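Local coordinates for protein cystathionine gamma-synthase (Xanthomonas oryzae pv. oryzae, PDB 6LD8) that probably makes cystathionine as a pyridoxal-phosphate enzyme of the trans-sulfuration family, and may also cleave it, at residues A[110-115]-A[157-162]; A[334-339]-A[350-355]; A[184-189]-A[207-212]. The protein carries 1 engineered substitution. All blocks are in the same frame, centred on the assembly; numbering follows the deposited sequence. Where two conformers were deposited one is given.

How the contacts relate
All three contacts are buried and line one cofactor pocket, where the 0JO group touches each of them. Contacts 1 and 3 form just beyond the strands of the large seven-stranded sheet; contact 2 comes from the smaller C-terminal sheet and touches the carboxylate of 0JO. Chemistry differs accordingly. Contact 1 carries the sole direct hydrogen bond between paired segments, helped by a water, while contact 2 packs a methionine against a glutamate and contact 3 packs a threonine and a tyrosine without a direct bond. H353 of contact 2 touches 157-162, and F187 of contact 3 meets both N159 and L338. Contacts 1 and 2 share the bound cysteine.

Contact 1 (A[110-115]-A[157-162]); sequences DAYGGS and PSNPLL. With 0JO (2-{[(E)-{3-hydroxy-2-methyl-5-[(phosphonooxy)methyl]pyridin-4-yl}methylidene]amino}prop-2-enoic acid), chain E; CYS (cysteine), chain F.
At the cofactor pocket of the large PLP-binding domain, D110 and S158 meet on loops that follow neighbouring parallel strands, 104-108 and 151-155. S158 OG donates to D110 OD2 at 2.7 Å, reaching the carboxylate from above its plane, 64° out of it. D110 is turned to meet it by chi1 of 64°, which sets CG between the backbone N and the carbonyl carbon. R163 makes a salt bridge to the same OD2. A water ties the loops again: it donates to D110 O at 3.1 Å and to S158 OG at 2.8 Å, and accepts from L161 N. Nearer the ligand, one Y112 face covers the C3-C4-C5 side of the 0JO pyridine and the C4A-N imine, Y112 CD2 lying 3.5 Å from 0JO C4. The ring's other face is closed by the start of its own helix, G114 N standing 3.3 Å above the centre. Y112 OH bonds to R59 of the second subunit, so the active site is shared between chains. E155 takes the backbone N of both Y112 and N159. An aromatic ring covering the cofactor in this way is common in fold type I PLP enzymes, and the trans-sulfuration family uses a tyrosine.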
loop_
_atom_site.group_PDB
_atom_site.type_symbol
_atom_site.label_atom_id
_atom_site.label_comp_id
_atom_site.label_asym_id
_atom_site.label_seq_id
_atom_site.Cartn_x
_atom_site.Cartn_y
_atom_site.Cartn_z
ATOM N N ASP A 110 34.677 -14.333 -5.725
ATOM C CA ASP A 110 34.248 -13.040 -6.319
ATOM C C ASP A 110 32.733 -12.819 -6.104
ATOM O O ASP A 110 32.134 -12.069 -6.905
ATOM C CB ASP A 110 34.650 -13.004 -7.800
ATOM C CG ASP A 110 34.003 -14.016 -8.731
ATOM O OD1 ASP A 110 33.394 -15.029 -8.268
ATOM O OD2 ASP A 110 34.150 -13.805 -9.973
ATOM N N ALA A 111 32.124 -13.435 -5.082
ATOM C CA ALA A 111 30.676 -13.265 -4.770
ATOM C C ALA A 111 30.383 -11.825 -4.317
ATOM O O ALA A 111 31.343 -11.063 -4.037
ATOM C CB ALA A 111 30.224 -14.281 -3.748
ATOM N N TYR A 112 29.102 -11.430 -4.330
ATOM C CA TYR A 112 28.625 -10.136 -3.776
ATOM C C TYR A 112 29.304 -9.947 -2.408
ATOM O O TYR A 112 29.352 -10.926 -1.648
ATOM C CB TYR A 112 27.089 -10.148 -3.732
ATOM C CG TYR A 112 26.469 -9.045 -2.905
ATOM C CD1 TYR A 112 26.796 -7.721 -3.138
ATOM C CD2 TYR A 112 25.613 -9.328 -1.839
ATOM C CE1 TYR A 112 26.296 -6.700 -2.345
ATOM C CE2 TYR A 112 25.075 -8.311 -1.057
ATOM C CZ TYR A 112 25.429 -6.995 -1.301
ATOM O OH TYR A 112 24.956 -5.958 -0.545
ATOM N N GLY A 113 29.848 -8.760 -2.136
ATOM C CA GLY A 113 30.447 -8.372 -0.834
ATOM C C GLY A 113 29.567 -8.698 0.383
ATOM O O GLY A 113 30.064 -9.198 1.407
ATOM N N GLY A 114 28.272 -8.492 0.268
ATOM C CA GLY A 114 27.333 -8.838 1.332
ATOM C C GLY A 114 27.328 -10.314 1.584
ATOM O O GLY A 114 27.218 -10.712 2.755
ATOM N N SER A 115 27.446 -11.116 0.537
ATOM C CA SER A 115 27.564 -12.583 0.691
ATOM C C SER A 115 28.842 -12.919 1.481
ATOM O O SER A 115 28.817 -13.697 2.454
ATOM C CB SER A 115 27.550 -13.231 -0.665
ATOM O OG SER A 115 26.267 -13.114 -1.268
ATOM N N PRO A 157 26.288 -14.962 -13.610
ATOM C CA PRO A 157 27.572 -14.288 -13.619
ATOM C C PRO A 157 27.839 -13.580 -12.305
ATOM O O PRO A 157 26.910 -13.251 -11.620
ATOM C CB PRO A 157 27.422 -13.156 -14.634
ATOM C CG PRO A 157 26.264 -13.603 -15.516
ATOM C CD PRO A 157 25.371 -14.401 -14.606
ATOM N N SER A 158 29.094 -13.257 -12.077
ATOM C CA SER A 158 29.604 -12.843 -10.765
ATOM C C SER A 158 29.554 -11.308 -10.713
ATOM O O SER A 158 29.745 -10.650 -11.743
ATOM C CB SER A 158 31.001 -13.430 -10.531
ATOM O OG SER A 158 32.028 -12.667 -11.180
ATOM N N ASN A 159 29.329 -10.779 -9.522
ATOM C CA ASN A 159 29.144 -9.354 -9.236
ATOM C C ASN A 159 30.419 -8.870 -8.582
ATOM O O ASN A 159 30.676 -9.265 -7.454
ATOM C CB ASN A 159 27.935 -9.225 -8.307
ATOM C CG ASN A 159 27.672 -7.823 -7.790
ATOM O OD1 ASN A 159 26.794 -7.675 -6.924
ATOM N ND2 ASN A 159 28.401 -6.829 -8.300
ATOM N N PRO A 160 31.195 -7.953 -9.185
ATOM C CA PRO A 160 30.814 -7.204 -10.377
ATOM C C PRO A 160 31.679 -7.360 -11.641
ATOM O O PRO A 160 31.656 -6.471 -12.433
ATOM C CB PRO A 160 31.135 -5.808 -9.828
ATOM C CG PRO A 160 32.505 -6.008 -9.201
ATOM C CD PRO A 160 32.463 -7.439 -8.664
ATOM N N LEU A 161 32.423 -8.456 -11.808
ATOM C CA LEU A 161 33.336 -8.674 -12.969
ATOM C C LEU A 161 32.753 -9.632 -14.018
ATOM O O LEU A 161 33.433 -9.889 -15.033
ATOM C CB LEU A 161 34.637 -9.218 -12.392
ATOM C CG LEU A 161 35.448 -8.139 -11.688
ATOM C CD1 LEU A 161 36.372 -8.758 -10.660
ATOM C CD2 LEU A 161 36.215 -7.292 -12.709
ATOM N N LEU A 162 31.553 -10.152 -13.807
ATOM C CA LEU A 162 30.797 -10.915 -14.844
ATOM C C LEU A 162 31.610 -12.159 -15.278
ATOM O O LEU A 162 31.492 -12.622 -16.432
ATOM C CB LEU A 162 30.460 -9.995 -16.023
ATOM C CG LEU A 162 29.393 -8.913 -15.833
ATOM C CD1 LEU A 162 28.054 -9.493 -15.483
ATOM C CD2 LEU A 162 29.801 -7.899 -14.813
HETATM O O 0JO E . 24.258 -3.548 -5.569
HETATM C C 0JO E . 24.468 -4.730 -5.274
HETATM O OXT 0JO E . 25.456 -5.366 -5.700
HETATM C CA 0JO E . 23.608 -5.375 -4.295
HETATM C CB 0JO E . 23.006 -4.598 -3.255
HETATM N N 0JO E . 23.458 -6.767 -4.430
HETATM C C4A 0JO E . 22.710 -7.571 -3.735
HETATM C C4 0JO E . 22.799 -9.027 -3.929
HETATM C C3 0JO E . 23.467 -9.516 -5.080
HETATM O O3 0JO E . 24.013 -8.680 -5.991
HETATM C C2 0JO E . 23.582 -10.888 -5.284
HETATM C C2A 0JO E . 24.282 -11.424 -6.497
HETATM N N1 0JO E . 23.085 -11.752 -4.388
HETATM C C6 0JO E . 22.470 -11.296 -3.282
HETATM C C5 0JO E . 22.285 -9.967 -3.015
HETATM C C5A 0JO E . 21.609 -9.582 -1.722
HETATM O OP4 0JO E . 20.197 -9.265 -1.849
HETATM P P 0JO E . 19.457 -8.120 -0.959
HETATM O OP3 0JO E . 18.049 -8.188 -1.545
HETATM O OP1 0JO E . 19.485 -8.683 0.490
HETATM O OP2 0JO E . 20.171 -6.832 -1.166
HETATM N N CYS F . 25.548 -1.001 1.819
HETATM C CA CYS F . 24.672 -2.190 1.566
HETATM C C CYS F . 25.187 -3.358 2.416
HETATM O O CYS F . 24.796 -4.501 2.300
HETATM C CB CYS F . 24.525 -2.498 0.065
HETATM S SG CYS F . 25.908 -3.336 -0.765
HETATM O OXT CYS F . 26.024 -3.173 3.294
HETATM O O HOH W 1 32.727 -10.581 -9.516
#

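Contact 2 (A[334-339]-A[350-355]); sequences LAESLG and SMTHAA. With 0JO (2-{[(E)-{3-hydroxy-2-methyl-5-[(phosphonooxy)methyl]pyridin-4-yl}methylidene]amino}prop-2-enoic acid), chain E; CYS (cysteine), chain F.
M351 and E336 bury the most surface here, with T352 third, where two loops flanking strand 344-346 of the C-terminal sheet come together; M351 to A354 form a type I beta turn. The methionine chain runs out from the turn until chi3 of 53° bends the methyl back onto the other segment, where M351 CE sits 3.6 Å from A335 C. M351 SD presses on L334 CD1 at 3.7 Å, an apolar touch, while F46 of the second subunit also packs on M351. E336 stretches out and crosses the base of the methionine, with E336 OE1 3.4 Å from M351 CB. OE1 also faces M351 O, but both are acceptors, so van der Waals contact and not hydrogen bonding joins the segments. E336 OE2 takes a weak bond from the amino group of the bound cysteine. D56 of the second subunit, a like charge close to OE2, bonds to that cysteine too, which probably favours a protonated amine. E336 and T352 run antiparallel side by side, E336 CG 3.9 Å from T352 CG2. Beside them S337 N donates to O of the 0JO carboxylate at 2.9 Å, with an N-H...O angle of 136°.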
loop_
_atom_site.group_PDB
_atom_site.type_symbol
_atom_site.label_atom_id
_atom_site.label_comp_id
_atom_site.label_asym_id
_atom_site.label_seq_id
_atom_site.Cartn_x
_atom_site.Cartn_y
_atom_site.Cartn_z
ATOM N N LEU A 334 24.044 7.457 -9.543
ATOM C CA LEU A 334 25.089 6.826 -8.704
ATOM C C LEU A 334 24.429 6.321 -7.425
ATOM O O LEU A 334 23.999 7.119 -6.585
ATOM C CB LEU A 334 26.163 7.865 -8.431
ATOM C CG LEU A 334 27.307 7.407 -7.543
ATOM C CD1 LEU A 334 28.008 6.227 -8.164
ATOM C CD2 LEU A 334 28.268 8.585 -7.308
ATOM N N ALA A 335 24.326 5.009 -7.320
ATOM C CA ALA A 335 23.595 4.314 -6.258
ATOM C C ALA A 335 23.935 2.840 -6.314
ATOM O O ALA A 335 24.368 2.318 -7.381
ATOM C CB ALA A 335 22.110 4.501 -6.440
ATOM N N GLU A 336 23.604 2.187 -5.227
ATOM C CA GLU A 336 23.729 0.732 -5.073
ATOM C C GLU A 336 22.516 0.098 -5.743
ATOM O O GLU A 336 21.598 0.853 -6.161
ATOM C CB GLU A 336 23.927 0.426 -3.585
ATOM C CG GLU A 336 25.375 0.659 -3.143
ATOM C CD GLU A 336 25.633 0.860 -1.659
ATOM O OE1 GLU A 336 26.806 1.078 -1.289
ATOM O OE2 GLU A 336 24.659 0.831 -0.883
ATOM N N SER A 337 22.520 -1.231 -5.783
ATOM C CA SER A 337 21.478 -2.102 -6.370
ATOM C C SER A 337 21.619 -2.132 -7.914
ATOM O O SER A 337 22.587 -1.562 -8.493
ATOM C CB SER A 337 20.114 -1.651 -5.918
ATOM O OG SER A 337 19.157 -2.706 -5.995
ATOM N N LEU A 338 20.662 -2.750 -8.581
ATOM C CA LEU A 338 20.758 -3.103 -10.015
ATOM C C LEU A 338 19.452 -3.766 -10.381
ATOM O O LEU A 338 18.691 -4.158 -9.453
ATOM C CB LEU A 338 21.914 -4.079 -10.278
ATOM C CG LEU A 338 21.817 -5.390 -9.496
ATOM C CD1 LEU A 338 21.453 -6.564 -10.390
ATOM C CD2 LEU A 338 23.114 -5.671 -8.739
ATOM N N GLY A 339 19.209 -3.898 -11.683
ATOM C CA GLY A 339 18.043 -4.647 -12.172
ATOM C C GLY A 339 16.804 -3.804 -12.229
ATOM O O GLY A 339 15.724 -4.384 -12.462
ATOM N N SER A 350 34.200 1.282 -3.171
ATOM C CA SER A 350 33.696 2.254 -2.178
ATOM C C SER A 350 32.184 2.080 -1.892
ATOM O O SER A 350 31.691 2.822 -1.027
ATOM C CB SER A 350 34.023 3.637 -2.619
ATOM O OG SER A 350 32.994 4.147 -3.417
ATOM N N MET A 351 31.475 1.119 -2.502
ATOM C CA MET A 351 29.987 1.017 -2.359
ATOM C C MET A 351 29.599 -0.467 -2.147
ATOM O O MET A 351 29.601 -0.946 -1.006
ATOM C CB MET A 351 29.237 1.660 -3.561
ATOM C CG MET A 351 29.653 3.132 -3.872
ATOM S SD MET A 351 29.076 3.929 -5.429
ATOM C CE MET A 351 27.319 3.624 -5.259
ATOM N N THR A 352 29.321 -1.214 -3.208
ATOM C CA THR A 352 28.708 -2.564 -3.126
ATOM C C THR A 352 29.670 -3.586 -2.490
ATOM O O THR A 352 29.181 -4.670 -2.030
ATOM C CB THR A 352 28.325 -3.026 -4.537
ATOM O OG1 THR A 352 29.514 -2.772 -5.297
ATOM C CG2 THR A 352 27.096 -2.307 -5.056
ATOM N N HIS A 353 30.981 -3.333 -2.561
ATOM C CA HIS A 353 31.998 -4.325 -2.165
ATOM C C HIS A 353 32.831 -3.693 -1.045
ATOM O O HIS A 353 33.863 -4.298 -0.704
ATOM C CB HIS A 353 32.735 -4.838 -3.435
ATOM C CG HIS A 353 31.858 -5.697 -4.292
ATOM N ND1 HIS A 353 31.986 -7.083 -4.347
ATOM C CD2 HIS A 353 30.808 -5.391 -5.092
ATOM C CE1 HIS A 353 31.063 -7.596 -5.138
ATOM N NE2 HIS A 353 30.308 -6.574 -5.606
ATOM N N ALA A 354 32.382 -2.568 -0.450
ATOM C CA ALA A 354 33.106 -1.890 0.666
ATOM C C ALA A 354 33.141 -2.776 1.934
ATOM O O ALA A 354 34.062 -2.573 2.746
ATOM C CB ALA A 354 32.511 -0.540 0.978
ATOM N N ALA A 355 32.201 -3.719 2.093
ATOM C CA ALA A 355 32.131 -4.689 3.219
ATOM C C ALA A 355 33.325 -5.659 3.164
ATOM O O ALA A 355 33.705 -6.179 4.211
ATOM C CB ALA A 355 30.818 -5.445 3.176
HETATM O O 0JO E . 24.258 -3.548 -5.569
HETATM C C 0JO E . 24.468 -4.730 -5.274
HETATM O OXT 0JO E . 25.456 -5.366 -5.700
HETATM C CA 0JO E . 23.608 -5.375 -4.295
HETATM C CB 0JO E . 23.006 -4.598 -3.255
HETATM N N 0JO E . 23.458 -6.767 -4.430
HETATM C C4A 0JO E . 22.710 -7.571 -3.735
HETATM C C4 0JO E . 22.799 -9.027 -3.929
HETATM C C3 0JO E . 23.467 -9.516 -5.080
HETATM O O3 0JO E . 24.013 -8.680 -5.991
HETATM C C2 0JO E . 23.582 -10.888 -5.284
HETATM C C2A 0JO E . 24.282 -11.424 -6.497
HETATM N N1 0JO E . 23.085 -11.752 -4.388
HETATM C C6 0JO E . 22.470 -11.296 -3.282
HETATM C C5 0JO E . 22.285 -9.967 -3.015
HETATM C C5A 0JO E . 21.609 -9.582 -1.722
HETATM O OP4 0JO E . 20.197 -9.265 -1.849
HETATM P P 0JO E . 19.457 -8.120 -0.959
HETATM O OP3 0JO E . 18.049 -8.188 -1.545
HETATM O OP1 0JO E . 19.485 -8.683 0.490
HETATM O OP2 0JO E . 20.171 -6.832 -1.166
HETATM N N CYS F . 25.548 -1.001 1.819
HETATM C CA CYS F . 24.672 -2.190 1.566
HETATM C C CYS F . 25.187 -3.358 2.416
HETATM O O CYS F . 24.796 -4.501 2.300
HETATM C CB CYS F . 24.525 -2.498 0.065
HETATM S SG CYS F . 25.908 -3.336 -0.765
HETATM O OXT CYS F . 26.024 -3.173 3.294
#

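Contact 3 (A[184-189]-A[207-212]); sequences DNTFLS and TTKYIN. With 0JO (2-{[(E)-{3-hydroxy-2-methyl-5-[(phosphonooxy)methyl]pyridin-4-yl}methylidene]amino}prop-2-enoic acid), chain E.
T186 and K209 pack together on the face of the 0JO pyridine opposite Y112, T186 CG2 touching K209 CG at 3.5 Å. With chi1 of -65° the methyl lies anti to the T186 backbone N and reaches the lysine, while OG1 turns toward D184. K209 is the lysine predicted to carry PLP; it is modelled in two conformers, so its placing is doubtful, but in the one described NZ is 2.8 Å from C4A of 0JO. D184 OD2 lies 2.6 Å from pyridine N1 of 0JO, and T208 OG1 donates to phosphate oxygen OP3 of 0JO at 2.8 Å. An aspartate near the pyridine nitrogen at the end of strand 180-184 and the lysine that follows strand 202-206 are the fold type I layout; here the lysine is released, as expected for an external aldimine. Behind this first shell, D184 OD1 accepts from T186 N, making an Asx turn, and T186 OG1 donates to the syn lone pair of D184 OD1 at 2.7 Å. T186 OG1 is also bonded to S206 N, linking the two strand ends. Farther out, T186 O lies in the plane of the Y210 ring, at its edge, 3.7 Å from Y210 CD2; F187 O comes in obliquely, 3.3 Å from Y210 CE2. A water donates to F187 O at 2.7 Å and bonds weakly with Y210 OH.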
loop_
_atom_site.group_PDB
_atom_site.type_symbol
_atom_site.label_atom_id
_atom_site.label_comp_id
_atom_site.label_asym_id
_atom_site.label_seq_id
_atom_site.Cartn_x
_atom_site.Cartn_y
_atom_site.Cartn_z
ATOM N N ASP A 184 23.151 -18.615 -6.852
ATOM C CA ASP A 184 22.663 -17.237 -6.798
ATOM C C ASP A 184 22.491 -16.760 -8.247
ATOM O O ASP A 184 23.475 -16.396 -8.880
ATOM C CB ASP A 184 23.611 -16.360 -5.986
ATOM C CG ASP A 184 23.009 -14.985 -5.741
ATOM O OD1 ASP A 184 22.046 -14.682 -6.482
ATOM O OD2 ASP A 184 23.472 -14.248 -4.794
ATOM N N ASN A 185 21.252 -16.777 -8.715
ATOM C CA ASN A 185 20.818 -16.440 -10.091
ATOM C C ASN A 185 20.281 -14.993 -10.170
ATOM O O ASN A 185 19.524 -14.696 -11.067
ATOM C CB ASN A 185 19.800 -17.493 -10.513
ATOM C CG ASN A 185 19.560 -17.517 -12.002
ATOM O OD1 ASN A 185 18.460 -17.864 -12.463
ATOM N ND2 ASN A 185 20.577 -17.121 -12.736
ATOM N N THR A 186 20.715 -14.089 -9.299
ATOM C CA THR A 186 20.182 -12.709 -9.216
ATOM C C THR A 186 20.452 -11.945 -10.529
ATOM O O THR A 186 19.575 -11.181 -10.989
ATOM C CB THR A 186 20.801 -11.959 -8.027
ATOM O OG1 THR A 186 20.386 -12.575 -6.812
ATOM C CG2 THR A 186 20.432 -10.492 -7.984
ATOM N N PHE A 187 21.684 -12.006 -11.024
ATOM C CA PHE A 187 22.169 -11.193 -12.153
ATOM C C PHE A 187 21.428 -11.490 -13.465
ATOM O O PHE A 187 21.353 -10.560 -14.255
ATOM C CB PHE A 187 23.673 -11.336 -12.248
ATOM C CG PHE A 187 24.421 -10.170 -11.675
ATOM C CD1 PHE A 187 24.050 -9.633 -10.459
ATOM C CD2 PHE A 187 25.508 -9.631 -12.348
ATOM C CE1 PHE A 187 24.751 -8.565 -9.928
ATOM C CE2 PHE A 187 26.186 -8.533 -11.837
ATOM C CZ PHE A 187 25.803 -8.002 -10.630
ATOM N N LEU A 188 20.866 -12.676 -13.704
ATOM C CA LEU A 188 20.167 -12.957 -14.988
ATOM C C LEU A 188 18.676 -13.159 -14.815
ATOM O O LEU A 188 17.947 -12.981 -15.851
ATOM C CB LEU A 188 20.791 -14.176 -15.667
ATOM C CG LEU A 188 22.189 -13.919 -16.222
ATOM C CD1 LEU A 188 22.803 -15.204 -16.728
ATOM C CD2 LEU A 188 22.180 -12.866 -17.332
ATOM N N SER A 189 18.223 -13.518 -13.605
ATOM C CA SER A 189 16.810 -13.896 -13.336
ATOM C C SER A 189 16.479 -15.222 -13.985
ATOM O O SER A 189 17.161 -15.650 -14.897
ATOM C CB SER A 189 15.851 -12.820 -13.839
ATOM O OG SER A 189 15.382 -13.043 -15.165
ATOM N N THR A 207 15.126 -10.749 -5.109
ATOM C CA THR A 207 13.983 -10.239 -5.888
ATOM C C THR A 207 14.031 -8.715 -5.986
ATOM O O THR A 207 13.333 -8.152 -6.789
ATOM C CB THR A 207 12.647 -10.617 -5.255
ATOM O OG1 THR A 207 12.588 -10.063 -3.945
ATOM C CG2 THR A 207 12.440 -12.105 -5.251
ATOM N N THR A 208 14.855 -8.086 -5.179
ATOM C CA THR A 208 15.094 -6.649 -5.181
ATOM C C THR A 208 15.484 -6.166 -6.589
ATOM O O THR A 208 15.351 -4.933 -6.879
ATOM C CB THR A 208 16.190 -6.356 -4.158
ATOM O OG1 THR A 208 15.885 -7.025 -2.932
ATOM C CG2 THR A 208 16.397 -4.879 -3.924
ATOM N N LYS A 209 16.075 -7.034 -7.398
ATOM C CA LYS A 209 16.762 -6.606 -8.639
ATOM C C LYS A 209 15.778 -6.746 -9.805
ATOM O O LYS A 209 14.767 -6.029 -9.786
ATOM C CB LYS A 209 18.042 -7.424 -8.813
ATOM C CG LYS A 209 19.026 -7.341 -7.659
ATOM C CD LYS A 209 19.053 -5.999 -6.993
ATOM C CE LYS A 209 20.157 -5.899 -5.956
ATOM N NZ LYS A 209 20.732 -7.231 -5.679
ATOM N N TYR A 210 16.055 -7.632 -10.776
ATOM C CA TYR A 210 15.230 -7.784 -12.000
ATOM C C TYR A 210 13.827 -8.313 -11.704
ATOM O O TYR A 210 12.902 -7.952 -12.407
ATOM C CB TYR A 210 15.945 -8.685 -13.000
ATOM C CG TYR A 210 17.176 -8.058 -13.618
ATOM C CD1 TYR A 210 17.072 -7.140 -14.636
ATOM C CD2 TYR A 210 18.441 -8.391 -13.202
ATOM C CE1 TYR A 210 18.177 -6.530 -15.207
ATOM C CE2 TYR A 210 19.562 -7.814 -13.785
ATOM C CZ TYR A 210 19.446 -6.886 -14.809
ATOM O OH TYR A 210 20.575 -6.305 -15.386
ATOM N N ILE A 211 13.675 -9.254 -10.787
ATOM C CA ILE A 211 12.339 -9.879 -10.601
ATOM C C ILE A 211 11.330 -8.777 -10.226
ATOM O O ILE A 211 10.339 -8.617 -10.947
ATOM C CB ILE A 211 12.381 -11.027 -9.591
ATOM C CG1 ILE A 211 13.105 -12.241 -10.173
ATOM C CG2 ILE A 211 10.977 -11.402 -9.140
ATOM C CD1 ILE A 211 13.608 -13.225 -9.119
ATOM N N ASN A 212 11.636 -7.923 -9.257
ATOM C CA ASN A 212 10.736 -6.781 -8.951
ATOM C C ASN A 212 10.891 -5.670 -10.005
ATOM O O ASN A 212 9.905 -5.149 -10.466
ATOM C CB ASN A 212 10.976 -6.261 -7.544
ATOM C CG ASN A 212 10.069 -5.093 -7.262
ATOM O OD1 ASN A 212 10.531 -3.941 -7.158
ATOM N ND2 ASN A 212 8.778 -5.378 -7.299
HETATM O O 0JO E . 24.258 -3.548 -5.569
HETATM C C 0JO E . 24.468 -4.730 -5.274
HETATM O OXT 0JO E . 25.456 -5.366 -5.700
HETATM C CA 0JO E . 23.608 -5.375 -4.295
HETATM C CB 0JO E . 23.006 -4.598 -3.255
HETATM N N 0JO E . 23.458 -6.767 -4.430
HETATM C C4A 0JO E . 22.710 -7.571 -3.735
HETATM C C4 0JO E . 22.799 -9.027 -3.929
HETATM C C3 0JO E . 23.467 -9.516 -5.080
HETATM O O3 0JO E . 24.013 -8.680 -5.991
HETATM C C2 0JO E . 23.582 -10.888 -5.284
HETATM C C2A 0JO E . 24.282 -11.424 -6.497
HETATM N N1 0JO E . 23.085 -11.752 -4.388
HETATM C C6 0JO E . 22.470 -11.296 -3.282
HETATM C C5 0JO E . 22.285 -9.967 -3.015
HETATM C C5A 0JO E . 21.609 -9.582 -1.722
HETATM O OP4 0JO E . 20.197 -9.265 -1.849
HETATM P P 0JO E . 19.457 -8.120 -0.959
HETATM O OP3 0JO E . 18.049 -8.188 -1.545
HETATM O OP1 0JO E . 19.485 -8.683 0.490
HETATM O OP2 0JO E . 20.171 -6.832 -1.166
HETATM O O HOH W 2 21.618 -8.782 -16.278
#